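Local coordinates for protein fatty acyl CoA synthetase FADD13 (FATTY-ACYL-CoA SYNTHETASE) (PDB 3R44) that belongs to the AMP-binding enzyme family of the ANL clan and carries the separate, smaller C-terminal domain of such enzymes, at residues Ala34-Glu37 with Val42-Thr45; Thr238-Pro243 with Val255-Cys260. All coordinates share one frame; numbering follows the deposited sequence.

Overall arrangement
From the N terminus, the chain first makes interaction 1. Strand 33-37 turns back through four residues into strand 42-45, closing a beta hairpin at the end of the large mixed sheet. Interaction 2 comes much later. There the chain leaves strand 238-241, runs through helix 247-256 and returns, so that 255-260 meets the strand again. The two loops follow one another and neither nest nor cross. The centres of interactions 1 and 2 are about 10 Å apart. Strand 33-37 lies between 42-45 and 238-241 in the sheet. V36 O probably accepts from S241 N, and R43 NH2 forms a salt bridge with E257 OE2. The hairpin is thus tied to the helix end.

Interaction 1: residues Ala34-Glu37 with Val42-Thr45; sequences AYVE and VRMT
V36 and R43 face each other as a non-hydrogen-bonded pair of an antiparallel hairpin. Both side chains leave the sheet on one face and run in the same direction, flank to flank. R43 is extended as far as CD, then bends at chi3 (-58°). This turn lays the guanidinium over V36, with V36 CG1 against one face, toward its rim. V36 CG1 is 3.7 Å from R43 NH1. R43 NH2 also forms a salt bridge with E257 OE2.

The other face of the hairpin carries Y35, E37, V42 and M44. V42 CG1 meets the edge of the Y35 ring, near its plane, at 3.9 Å from Y35 CD2. E37 and V42 touch through their CB atoms. The Y35 hydroxyl donates to E37 OE1 over 2.7 Å, from above the carboxylate plane. S241 OG also bonds to both of these groups, and T40 OG1 bonds to E37 OE2.

The backbone fixes these positions. E37 and V42 bond in both directions. M44 N donates almost straight to Y35 O (2.8 Å, 171° at the hydrogen). M44 O accepts twice, from A34 N at 2.7 Å and from Y35 N at 3.2 Å. This is a classic beta bulge, with A34 and Y35 both opposite M44. T45 then serves as the N-cap of helix 46-62.

Strand 42-45 is the outermost strand at this end of the mixed sheet. Strand 33-37 pairs on its other side with the parallel strand 238-241. Helix 79-91 packs on Y35 and M44, and helix 46-62 packs on A34 and M44.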
# COMPACT_ATOMS: atom_id res chain seq x y z
N ALA A 34 11.68 20.09 -5.75
CA ALA A 34 11.00 19.16 -4.82
C ALA A 34 9.79 18.46 -5.42
O ALA A 34 9.52 17.29 -5.15
CB ALA A 34 10.59 19.91 -3.52
N TYR A 35 9.07 19.21 -6.25
CA TYR A 35 7.73 18.77 -6.76
C TYR A 35 7.49 19.37 -8.11
O TYR A 35 7.55 20.56 -8.22
CB TYR A 35 6.64 19.16 -5.76
CG TYR A 35 5.32 18.47 -6.01
CD1 TYR A 35 4.97 17.34 -5.27
CD2 TYR A 35 4.43 18.94 -6.95
CE1 TYR A 35 3.81 16.69 -5.49
CE2 TYR A 35 3.20 18.27 -7.18
CZ TYR A 35 2.93 17.15 -6.42
OH TYR A 35 1.75 16.46 -6.55
N VAL A 36 7.33 18.54 -9.13
CA VAL A 36 7.14 18.96 -10.50
C VAL A 36 5.88 18.22 -10.99
O VAL A 36 5.87 16.99 -11.03
CB VAL A 36 8.34 18.62 -11.39
CG1 VAL A 36 8.05 19.07 -12.82
CG2 VAL A 36 9.63 19.25 -10.88
N GLU A 37 4.84 18.97 -11.38
CA GLU A 37 3.57 18.38 -11.86
C GLU A 37 3.23 19.10 -13.17
O GLU A 37 2.57 20.16 -13.13
CB GLU A 37 2.45 18.60 -10.82
CG GLU A 37 1.25 17.73 -10.99
CD GLU A 37 0.38 17.75 -9.76
OE1 GLU A 37 0.53 16.85 -8.90
OE2 GLU A 37 -0.44 18.69 -9.66
N VAL A 42 3.09 23.03 -12.04
CA VAL A 42 3.74 23.22 -10.72
C VAL A 42 5.21 22.78 -10.84
O VAL A 42 5.50 21.69 -11.34
CB VAL A 42 2.99 22.42 -9.66
CG1 VAL A 42 3.72 22.47 -8.32
CG2 VAL A 42 1.50 22.92 -9.55
N ARG A 43 6.15 23.64 -10.45
CA ARG A 43 7.58 23.29 -10.44
C ARG A 43 8.17 24.00 -9.21
O ARG A 43 8.48 25.18 -9.27
CB ARG A 43 8.32 23.69 -11.73
CG ARG A 43 9.82 23.27 -11.81
CD ARG A 43 10.48 23.60 -13.23
NE ARG A 43 9.74 22.94 -14.30
CZ ARG A 43 9.95 21.69 -14.75
NH1 ARG A 43 10.93 20.89 -14.26
NH2 ARG A 43 9.13 21.23 -15.68
N MET A 44 8.27 23.31 -8.09
CA MET A 44 8.61 23.97 -6.83
C MET A 44 9.88 23.43 -6.26
O MET A 44 10.10 22.24 -6.33
CB MET A 44 7.51 23.76 -5.84
CG MET A 44 6.30 24.62 -6.20
SD MET A 44 4.94 24.22 -5.13
CE MET A 44 5.56 24.52 -3.47
N THR A 45 10.71 24.32 -5.70
CA THR A 45 11.92 23.92 -5.01
C THR A 45 11.63 23.48 -3.58
O THR A 45 10.54 23.66 -3.06
CB THR A 45 12.89 25.06 -4.91
OG1 THR A 45 12.25 26.08 -4.16
CG2 THR A 45 13.30 25.61 -6.32

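Interaction 2: residues Thr238-Pro243 with Val255-Cys260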
# COMPACT_ATOMS: atom_id res chain seq x y z
N THR A 238 13.65 14.66 -6.41
CA THR A 238 12.60 15.48 -6.96
C THR A 238 11.42 14.59 -7.29
O THR A 238 11.54 13.68 -8.09
CB THR A 238 13.08 16.18 -8.24
OG1 THR A 238 14.26 16.94 -7.97
CG2 THR A 238 12.04 17.16 -8.84
N LEU A 239 10.24 14.88 -6.74
CA LEU A 239 9.01 14.16 -7.09
C LEU A 239 8.47 14.69 -8.41
O LEU A 239 8.32 15.90 -8.56
CB LEU A 239 7.94 14.36 -6.03
CG LEU A 239 8.16 13.55 -4.79
CD1 LEU A 239 7.10 14.06 -3.77
CD2 LEU A 239 7.91 12.08 -5.07
N ILE A 240 8.21 13.77 -9.35
CA ILE A 240 7.58 14.11 -10.60
C ILE A 240 6.18 13.53 -10.49
O ILE A 240 6.00 12.33 -10.42
CB ILE A 240 8.35 13.53 -11.80
CG1 ILE A 240 9.85 13.91 -11.72
CG2 ILE A 240 7.68 13.95 -13.11
CD1 ILE A 240 10.16 15.41 -11.72
N SER A 241 5.19 14.39 -10.48
CA SER A 241 3.84 13.94 -10.21
C SER A 241 2.98 13.79 -11.47
O SER A 241 2.90 14.72 -12.31
CB SER A 241 3.17 14.90 -9.23
OG SER A 241 1.81 14.59 -9.10
N MET A 242 2.34 12.63 -11.59
CA MET A 242 1.30 12.34 -12.58
C MET A 242 -0.01 11.95 -11.85
O MET A 242 -0.19 10.81 -11.54
CB MET A 242 1.74 11.21 -13.57
CG MET A 242 0.87 11.14 -14.79
SD MET A 242 1.28 9.74 -15.92
CE MET A 242 1.18 10.51 -17.47
N PRO A 243 -0.88 12.92 -11.53
CA PRO A 243 -1.98 12.67 -10.59
C PRO A 243 -3.02 11.73 -11.14
O PRO A 243 -3.53 10.91 -10.35
CB PRO A 243 -2.56 14.07 -10.29
CG PRO A 243 -1.71 15.02 -10.93
CD PRO A 243 -0.68 14.35 -11.79
N VAL A 255 10.63 11.01 -20.08
CA VAL A 255 11.69 11.62 -20.89
C VAL A 255 11.89 13.10 -20.61
O VAL A 255 13.03 13.51 -20.30
CB VAL A 255 11.49 11.36 -22.39
CG1 VAL A 255 12.54 12.07 -23.23
CG2 VAL A 255 11.55 9.84 -22.66
N GLU A 256 10.81 13.88 -20.72
CA GLU A 256 10.86 15.32 -20.52
C GLU A 256 11.40 15.71 -19.15
O GLU A 256 12.10 16.73 -19.04
CB GLU A 256 9.49 16.01 -20.71
CG GLU A 256 8.93 15.91 -22.08
CD GLU A 256 9.81 16.55 -23.14
OE1 GLU A 256 10.48 17.57 -22.86
OE2 GLU A 256 9.81 16.04 -24.28
N GLU A 257 11.13 14.92 -18.12
CA GLU A 257 11.53 15.29 -16.75
C GLU A 257 12.67 14.45 -16.25
O GLU A 257 13.02 14.47 -15.06
CB GLU A 257 10.34 15.21 -15.81
CG GLU A 257 9.36 16.33 -16.02
CD GLU A 257 9.96 17.75 -15.88
OE1 GLU A 257 10.94 18.02 -15.14
OE2 GLU A 257 9.41 18.64 -16.54
N ARG A 258 13.30 13.75 -17.18
CA ARG A 258 14.53 13.04 -16.90
C ARG A 258 14.38 12.18 -15.67
O ARG A 258 15.21 12.21 -14.78
CB ARG A 258 15.68 14.05 -16.72
CG ARG A 258 15.91 15.05 -17.91
CD ARG A 258 17.10 16.05 -17.62
NE ARG A 258 16.97 16.77 -16.35
CZ ARG A 258 16.08 17.72 -16.12
NH1 ARG A 258 15.28 18.13 -17.11
NH2 ARG A 258 16.02 18.28 -14.93
N VAL A 259 13.32 11.39 -15.65
CA VAL A 259 12.97 10.55 -14.53
C VAL A 259 13.96 9.38 -14.39
O VAL A 259 14.31 8.70 -15.37
CB VAL A 259 11.49 10.08 -14.65
CG1 VAL A 259 11.13 9.02 -13.55
CG2 VAL A 259 10.53 11.27 -14.58
N CYS A 260 14.41 9.18 -13.16
CA CYS A 260 15.29 8.09 -12.76
C CYS A 260 14.62 6.86 -12.23
O CYS A 260 15.13 5.73 -12.44
CB CYS A 260 16.30 8.60 -11.73
SG CYS A 260 17.11 10.12 -12.16
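The backbones approach most closely at I240 and E257, whose CA atoms are still 7.4 Å apart. The backbones do not bond to each other, and side chains make the contact. T238 to S241 form a beta strand. V255 and E256 are the last residues of helix 247-256, and E257 is the first to leave the helical backbone angles. R258 takes a positive phi (51°) and is the C-prime residue of a Schellman motif. R258 N donates to V255 O over 3.1 Å, and V259 N bonds to the carbonyl of the residue just before V255. This reversal brings both E257 and V259 against the strand.

I240 points toward the helix end and meets both residues. I240 CG2 lies 4.0 Å from E257 CB and 4.1 Å from E257 CG. I240 CD1 is 4.1 Å from the same E257 CB, so two methyls of I240 rest against the start of the glutamate side chain. On V259 the touching branch is CG2, 4.0 Å from I240 CG1. The isoleucine and valine side chains run antiparallel, flank against flank. L253 and V36 also touch I240.

The chain of E257 bends at chi2 (-56°), and its aliphatic part takes the apolar contact. The carboxylate bonds elsewhere: OE2 pairs with R43 and OE1 with R213.

The chain thus forms a beta-alpha-beta connection from strand 238-241 through the helix to strand 261-264, with strand 213-216 between them in the sheet. The contact itself is apolar and buried. E257 is a buried residue, and its two arginine partners probably offset the carboxylate's charge and favour the ionised form.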